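Local atomic coordinates of PBP5 (Haemophilus influenzae, PDB entry 3A3J), a protein that removes C-terminal D-alanyl residues from sugar-peptide precursors of the bacterial cell wall. Residues 89-94 with 105-110; 263-268 with 300-305; 322-325 with 331-334. One frame throughout, in Å; residues are numbered along the deposited sequence.

Contact 1 (89-94 with 105-110); sequences ADLNRG and VALAEH
Leu107 reaches across to helix 88-98 and lays its CD1 methyl over one face of a flat group, the peptide unit joining Leu91 to Asn92; no aromatic ring takes part. CD1 of Leu107 lies 3.7 Å from Leu91 C and 3.6 Å from Asn92 N, so the methyl sits above the peptide bond rather than at its edge. Beside this, the two leucine side chains lie alongside each other, pointing opposite ways, with Leu91 CB 3.7 Å from Leu107 CG. In Leu91 the CG stands opposite the carbonyl carbon (chi1 -67°), and this sends the fork of the side chain on toward helix 101-112. Both its methyls rest on Ala106, CD1 and CD2 each 4.0 Å from Ala106 CB. All the touching residues are buried, and the contact is apolar, with no hydrogen bond across it. Val46 of helix 38-51 also touches Leu107, and Leu80 touches Leu91. The segment axes pass 9.9 Å apart. These are two consecutive helices, joined by a short turn and crossing at 129°, in the all-helical region of the serine DD-peptidase (penicillin-recognising) fold; the turn carries Ser99, probably the second active-site serine, that of the SxN motif.

Contact 2 (263-268 with 300-305); sequences KEISEQ and ARYELA
Tyr302 spans the gap between the two strands and points its hydroxyl end between Ile265 and Ser266. The serine comes in at the rim of the ring: Ser266 OG lies in the ring plane, 3.6 Å from Tyr302 CE2, a contact with a ring carbon and not a hydrogen bond to the hydroxyl. Ile265 instead overlaps Tyr302 side by side, the two reaching contrary ways, with Ile265 CD1 3.3 Å and CG1 3.5 Å from Tyr302 OH. Farther along, Gln268 and Leu304 reach toward each other from opposite directions. A bend in the glutamine chain (chi2 94°) directs its amide so that NE2 of Gln268 meets the leucine branch point, 3.6 Å from Leu304 CG. No hydrogen bond links the segments, whose axes stay 10.9 Å apart; side chains alone fill the distance, and Leu336 of strand 329-338 touches Ile265, Tyr302 and Leu304. The classic beta bulge of Ile265 and Ser266 opposite Leu280 is consistent with both facing the tyrosine. Such contact between non-adjacent strands, inclined at 48°, is consistent with a sheet curled enough for strands separated by 318-326, 329-338 and 277-281 to meet on one side, in the C-terminal beta domain of PBP5.

Contact 3 (322-325 with 331-334); sequences VVYA and IASA
Ile331 turns its CG1 into the position between the backbone N and the carbonyl carbon (chi1 66°), bringing CG1 to 3.4 Å from Tyr324 O and, more loosely, 4.3 Å from Tyr324 CB. Tyr324 holds CG opposite its own carbonyl carbon (chi1 -57°), and the ring lies back along its own strand, turning only its CD2 edge to Ala332 and Ser333, with CD2 4.2 Å from Ala332 CB. The backbones pair antiparallel. Val322 N gives a nearly straight bond to Ala334 O at 2.7 Å (169°), answered only by a weak one from Ala334 N to Val322 O; Ser333 CA adds a CH···O contact of 3.1 Å to Val322 O. Tyr324 N bonds Ala332 O, whose place is uncertain because the ring is modelled too close to it. Ile331 N bonds Tyr324 O at 2.7 Å, and with Ile331 and Ala332 both opposite Tyr324 the strand makes a classic beta bulge. Val323 and Ser333, a non-hydrogen-bonded pair, face the other side of the sheet. Tyr324 OH is held by Thr258. Strand 299-304 flanks this hairpin beyond strand 318-326, strand 277-281 lies beyond 329-338, and strand 286-291 packs Ile290, Ile288 and His286 on Ile331, Ala332 and Ala334.

Overall arrangement
From the N terminus the chain first closes contact 1, where a ten-residue, largely helical connection folds two successive helices of the peptidase domain together. Much later, in the C-terminal domain, contact 2 closes a longer excursion of 31 residues that includes strands 277-281 and 286-291. Contact 3 follows as a tight hairpin with five residues between its segments. The three succeed one another without nesting or crossing. Contacts 2 and 3 have centres about 12 Å apart and share one sheet, strands 299-304 and 318-326 being neighbours, with Arg301 O 2.6 Å from Val323 N. Contact 1 lies across the chain's centre, its centre about 49 Å and 44 Å from those of contacts 2 and 3.

Contact 1 (89-94 with 105-110)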
# COMPACT_ATOMS: atom_id res chain seq x y z
N ALA A 89 9.15 9.84 17.58
CA ALA A 89 7.82 9.17 17.84
C ALA A 89 6.67 10.20 17.77
O ALA A 89 5.73 10.03 17.02
CB ALA A 89 7.82 8.50 19.21
N ASP A 90 6.79 11.32 18.49
CA ASP A 90 5.70 12.31 18.43
C ASP A 90 5.56 12.84 17.08
O ASP A 90 4.43 13.03 16.59
CB ASP A 90 5.90 13.50 19.40
CG ASP A 90 5.55 13.13 20.84
OD1 ASP A 90 4.76 12.20 20.96
OD2 ASP A 90 6.02 13.74 21.84
N LEU A 91 6.69 13.13 16.44
CA LEU A 91 6.58 13.78 15.13
C LEU A 91 5.86 12.89 14.11
O LEU A 91 5.04 13.31 13.37
CB LEU A 91 7.97 14.19 14.62
CG LEU A 91 8.72 15.30 15.40
CD1 LEU A 91 10.13 15.38 14.85
CD2 LEU A 91 7.95 16.58 15.11
N ASN A 92 6.28 11.65 14.06
CA ASN A 92 5.73 10.65 13.15
C ASN A 92 4.23 10.37 13.46
O ASN A 92 3.36 10.46 12.57
CB ASN A 92 6.56 9.38 13.34
CG ASN A 92 6.41 8.43 12.17
OD1 ASN A 92 6.47 7.24 12.38
ND2 ASN A 92 6.11 8.94 10.97
N ARG A 93 3.93 10.18 14.74
CA ARG A 93 2.53 10.08 15.16
C ARG A 93 1.80 11.31 14.67
O ARG A 93 0.72 11.20 14.06
CB ARG A 93 2.43 9.84 16.70
CG ARG A 93 1.04 9.73 17.32
CD ARG A 93 0.88 8.44 18.21
NE ARG A 93 2.12 8.18 18.86
CZ ARG A 93 2.63 6.99 19.08
NH1 ARG A 93 2.00 5.87 18.73
NH2 ARG A 93 3.79 6.95 19.63
N GLY A 94 2.39 12.50 14.78
CA GLY A 94 1.66 13.69 14.34
C GLY A 94 1.42 13.75 12.84
O GLY A 94 0.41 14.29 12.38
N VAL A 105 8.05 18.69 7.98
CA VAL A 105 9.26 19.47 7.77
C VAL A 105 10.27 19.10 8.84
O VAL A 105 11.44 18.80 8.52
CB VAL A 105 8.94 20.96 7.78
CG1 VAL A 105 10.22 21.76 7.96
CG2 VAL A 105 8.23 21.31 6.46
N ALA A 106 9.83 19.07 10.12
CA ALA A 106 10.74 18.66 11.15
C ALA A 106 11.39 17.30 10.85
O ALA A 106 12.62 17.12 11.10
CB ALA A 106 10.10 18.61 12.48
N LEU A 107 10.57 16.32 10.44
CA LEU A 107 11.13 14.97 10.11
C LEU A 107 12.03 14.98 8.86
O LEU A 107 13.06 14.37 8.85
CB LEU A 107 10.05 13.90 9.96
CG LEU A 107 9.45 13.48 11.29
CD1 LEU A 107 8.03 12.83 11.12
CD2 LEU A 107 10.39 12.63 12.10
N ALA A 108 11.58 15.60 7.79
CA ALA A 108 12.37 15.65 6.62
C ALA A 108 13.80 16.18 6.93
O ALA A 108 14.82 15.61 6.42
CB ALA A 108 11.70 16.58 5.55
N GLU A 109 13.88 17.28 7.67
CA GLU A 109 15.17 17.87 8.05
C GLU A 109 15.94 16.96 8.98
O GLU A 109 17.15 16.83 8.86
CB GLU A 109 14.98 19.26 8.66
CG GLU A 109 14.30 20.19 7.63
CD GLU A 109 14.16 21.62 8.09
OE1 GLU A 109 14.22 21.83 9.30
OE2 GLU A 109 13.97 22.53 7.25
N HIS A 110 15.27 16.31 9.91
CA HIS A 110 16.05 15.43 10.77
C HIS A 110 16.69 14.24 10.01
O HIS A 110 17.77 13.76 10.39
CB HIS A 110 15.19 14.94 11.93
CG HIS A 110 15.87 13.96 12.87
ND1 HIS A 110 16.89 14.32 13.72
CD2 HIS A 110 15.61 12.66 13.15
CE1 HIS A 110 17.24 13.29 14.47
NE2 HIS A 110 16.49 12.26 14.13

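Contact 2 (263-268 with 300-305)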
# COMPACT_ATOMS: atom_id res chain seq x y z
N LYS A 263 7.12 -24.73 -0.61
CA LYS A 263 6.45 -26.02 -0.69
C LYS A 263 6.60 -26.75 -2.07
O LYS A 263 6.41 -26.15 -3.14
CB LYS A 263 4.97 -25.85 -0.41
CG LYS A 263 4.30 -27.14 -0.10
CD LYS A 263 2.85 -27.10 -0.55
CE LYS A 263 2.13 -28.34 -0.09
NZ LYS A 263 1.98 -28.19 1.37
N GLU A 264 6.87 -28.04 -2.03
CA GLU A 264 7.00 -28.83 -3.26
C GLU A 264 5.64 -29.29 -3.62
O GLU A 264 5.03 -30.01 -2.85
CB GLU A 264 7.91 -30.01 -3.01
CG GLU A 264 9.30 -29.53 -2.77
CD GLU A 264 10.24 -30.64 -2.36
OE1 GLU A 264 9.76 -31.80 -2.17
OE2 GLU A 264 11.45 -30.32 -2.22
N ILE A 265 5.12 -28.85 -4.75
CA ILE A 265 3.79 -29.25 -5.12
C ILE A 265 3.77 -30.35 -6.21
O ILE A 265 2.72 -30.85 -6.56
CB ILE A 265 2.98 -28.04 -5.65
CG1 ILE A 265 3.46 -27.64 -7.01
CG2 ILE A 265 3.10 -26.81 -4.72
CD1 ILE A 265 2.71 -26.44 -7.53
N SER A 266 4.90 -30.69 -6.78
CA SER A 266 4.86 -31.56 -7.94
C SER A 266 6.22 -32.19 -8.14
O SER A 266 7.24 -31.65 -7.70
CB SER A 266 4.54 -30.71 -9.16
OG SER A 266 4.37 -31.52 -10.26
N GLU A 267 6.25 -33.31 -8.85
CA GLU A 267 7.53 -33.93 -9.26
C GLU A 267 7.52 -34.08 -10.77
O GLU A 267 6.51 -34.51 -11.36
CB GLU A 267 7.75 -35.28 -8.59
CG GLU A 267 9.20 -35.77 -8.63
CD GLU A 267 9.33 -37.24 -8.25
OE1 GLU A 267 8.70 -37.69 -7.26
OE2 GLU A 267 10.04 -37.98 -8.97
N GLN A 268 8.62 -33.70 -11.40
CA GLN A 268 8.67 -33.72 -12.84
C GLN A 268 9.93 -34.46 -13.32
O GLN A 268 11.03 -34.32 -12.73
CB GLN A 268 8.74 -32.27 -13.32
CG GLN A 268 8.78 -32.12 -14.79
CD GLN A 268 7.41 -31.89 -15.37
OE1 GLN A 268 6.38 -32.13 -14.72
NE2 GLN A 268 7.37 -31.40 -16.61
N ALA A 300 -6.34 -25.73 -11.58
CA ALA A 300 -4.98 -25.32 -11.87
C ALA A 300 -4.34 -26.24 -12.91
O ALA A 300 -4.61 -27.42 -12.95
CB ALA A 300 -4.17 -25.34 -10.59
N ARG A 301 -3.47 -25.71 -13.74
CA ARG A 301 -2.69 -26.58 -14.59
C ARG A 301 -1.32 -25.96 -14.89
O ARG A 301 -1.08 -24.77 -14.58
CB ARG A 301 -3.44 -26.81 -15.88
CG ARG A 301 -3.71 -25.54 -16.59
CD ARG A 301 -4.21 -25.81 -17.96
NE ARG A 301 -3.86 -24.70 -18.81
CZ ARG A 301 -4.57 -23.58 -18.84
NH1 ARG A 301 -5.64 -23.48 -18.07
NH2 ARG A 301 -4.21 -22.60 -19.64
N TYR A 302 -0.44 -26.75 -15.51
CA TYR A 302 0.91 -26.30 -15.81
C TYR A 302 1.09 -25.95 -17.28
O TYR A 302 0.30 -26.34 -18.12
CB TYR A 302 1.97 -27.31 -15.36
CG TYR A 302 1.88 -27.66 -13.90
CD1 TYR A 302 1.18 -26.85 -13.04
CD2 TYR A 302 2.51 -28.78 -13.39
CE1 TYR A 302 1.08 -27.13 -11.70
CE2 TYR A 302 2.42 -29.08 -12.03
CZ TYR A 302 1.69 -28.24 -11.20
OH TYR A 302 1.56 -28.49 -9.85
N GLU A 303 2.12 -25.18 -17.56
CA GLU A 303 2.50 -24.86 -18.91
C GLU A 303 3.98 -24.80 -18.78
O GLU A 303 4.53 -23.71 -18.64
CB GLU A 303 2.02 -23.48 -19.36
CG GLU A 303 0.58 -23.19 -19.03
CD GLU A 303 -0.37 -23.82 -20.01
OE1 GLU A 303 0.03 -23.90 -21.18
OE2 GLU A 303 -1.49 -24.22 -19.61
N LEU A 304 4.62 -25.96 -18.75
CA LEU A 304 6.03 -25.93 -18.67
C LEU A 304 6.38 -25.09 -19.86
O LEU A 304 5.59 -25.00 -20.78
CB LEU A 304 6.60 -27.32 -18.74
CG LEU A 304 6.18 -28.07 -17.48
CD1 LEU A 304 6.14 -27.08 -16.32
CD2 LEU A 304 4.81 -28.76 -17.67
N ALA A 305 7.49 -24.38 -19.82
CA ALA A 305 7.91 -23.64 -20.99
C ALA A 305 8.39 -24.64 -22.06
O ALA A 305 8.08 -24.48 -23.23
CB ALA A 305 8.99 -22.64 -20.62

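Contact 3 (322-325 with 331-334)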
# COMPACT_ATOMS: atom_id res chain seq x y z
N VAL A 322 1.83 -21.85 -13.40
CA VAL A 322 0.59 -22.49 -13.01
C VAL A 322 -0.52 -21.60 -13.52
O VAL A 322 -0.49 -20.39 -13.31
CB VAL A 322 0.41 -22.65 -11.50
CG1 VAL A 322 -0.83 -23.47 -11.21
CG2 VAL A 322 1.58 -23.29 -10.89
N VAL A 323 -1.48 -22.18 -14.21
CA VAL A 323 -2.55 -21.37 -14.76
C VAL A 323 -3.85 -21.77 -14.11
O VAL A 323 -4.15 -22.96 -14.01
CB VAL A 323 -2.66 -21.53 -16.26
CG1 VAL A 323 -3.80 -20.68 -16.73
CG2 VAL A 323 -1.34 -21.12 -16.95
N TYR A 324 -4.61 -20.77 -13.64
CA TYR A 324 -5.87 -20.98 -12.89
C TYR A 324 -7.11 -20.67 -13.76
O TYR A 324 -7.22 -19.59 -14.35
CB TYR A 324 -5.90 -20.14 -11.60
CG TYR A 324 -4.73 -20.44 -10.68
CD1 TYR A 324 -4.79 -21.48 -9.76
CD2 TYR A 324 -3.55 -19.68 -10.76
CE1 TYR A 324 -3.72 -21.78 -8.95
CE2 TYR A 324 -2.46 -19.96 -9.93
CZ TYR A 324 -2.54 -21.01 -9.04
OH TYR A 324 -1.44 -21.29 -8.24
N ALA A 325 -8.04 -21.62 -13.87
CA ALA A 325 -9.18 -21.39 -14.72
C ALA A 325 -10.39 -21.53 -13.86
O ALA A 325 -10.38 -22.25 -12.87
CB ALA A 325 -9.22 -22.38 -15.88
N ILE A 331 -8.00 -17.19 -15.33
CA ILE A 331 -8.26 -16.02 -14.55
C ILE A 331 -7.02 -15.43 -13.91
O ILE A 331 -6.97 -14.23 -13.67
CB ILE A 331 -9.38 -16.28 -13.54
CG1 ILE A 331 -8.97 -17.30 -12.49
CG2 ILE A 331 -10.67 -16.76 -14.28
CD1 ILE A 331 -10.07 -17.49 -11.52
N ALA A 332 -6.00 -16.26 -13.71
CA ALA A 332 -4.83 -15.91 -12.90
C ALA A 332 -3.73 -16.96 -13.07
O ALA A 332 -4.02 -18.15 -13.14
CB ALA A 332 -5.23 -15.86 -11.43
N SER A 333 -2.47 -16.53 -13.08
CA SER A 333 -1.34 -17.43 -13.25
C SER A 333 -0.21 -17.06 -12.29
O SER A 333 -0.34 -16.11 -11.54
CB SER A 333 -0.84 -17.36 -14.70
OG SER A 333 0.26 -16.49 -14.81
N ALA A 334 0.89 -17.81 -12.29
CA ALA A 334 1.99 -17.58 -11.38
C ALA A 334 3.13 -18.51 -11.76
O ALA A 334 2.89 -19.64 -12.16
CB ALA A 334 1.56 -17.91 -9.99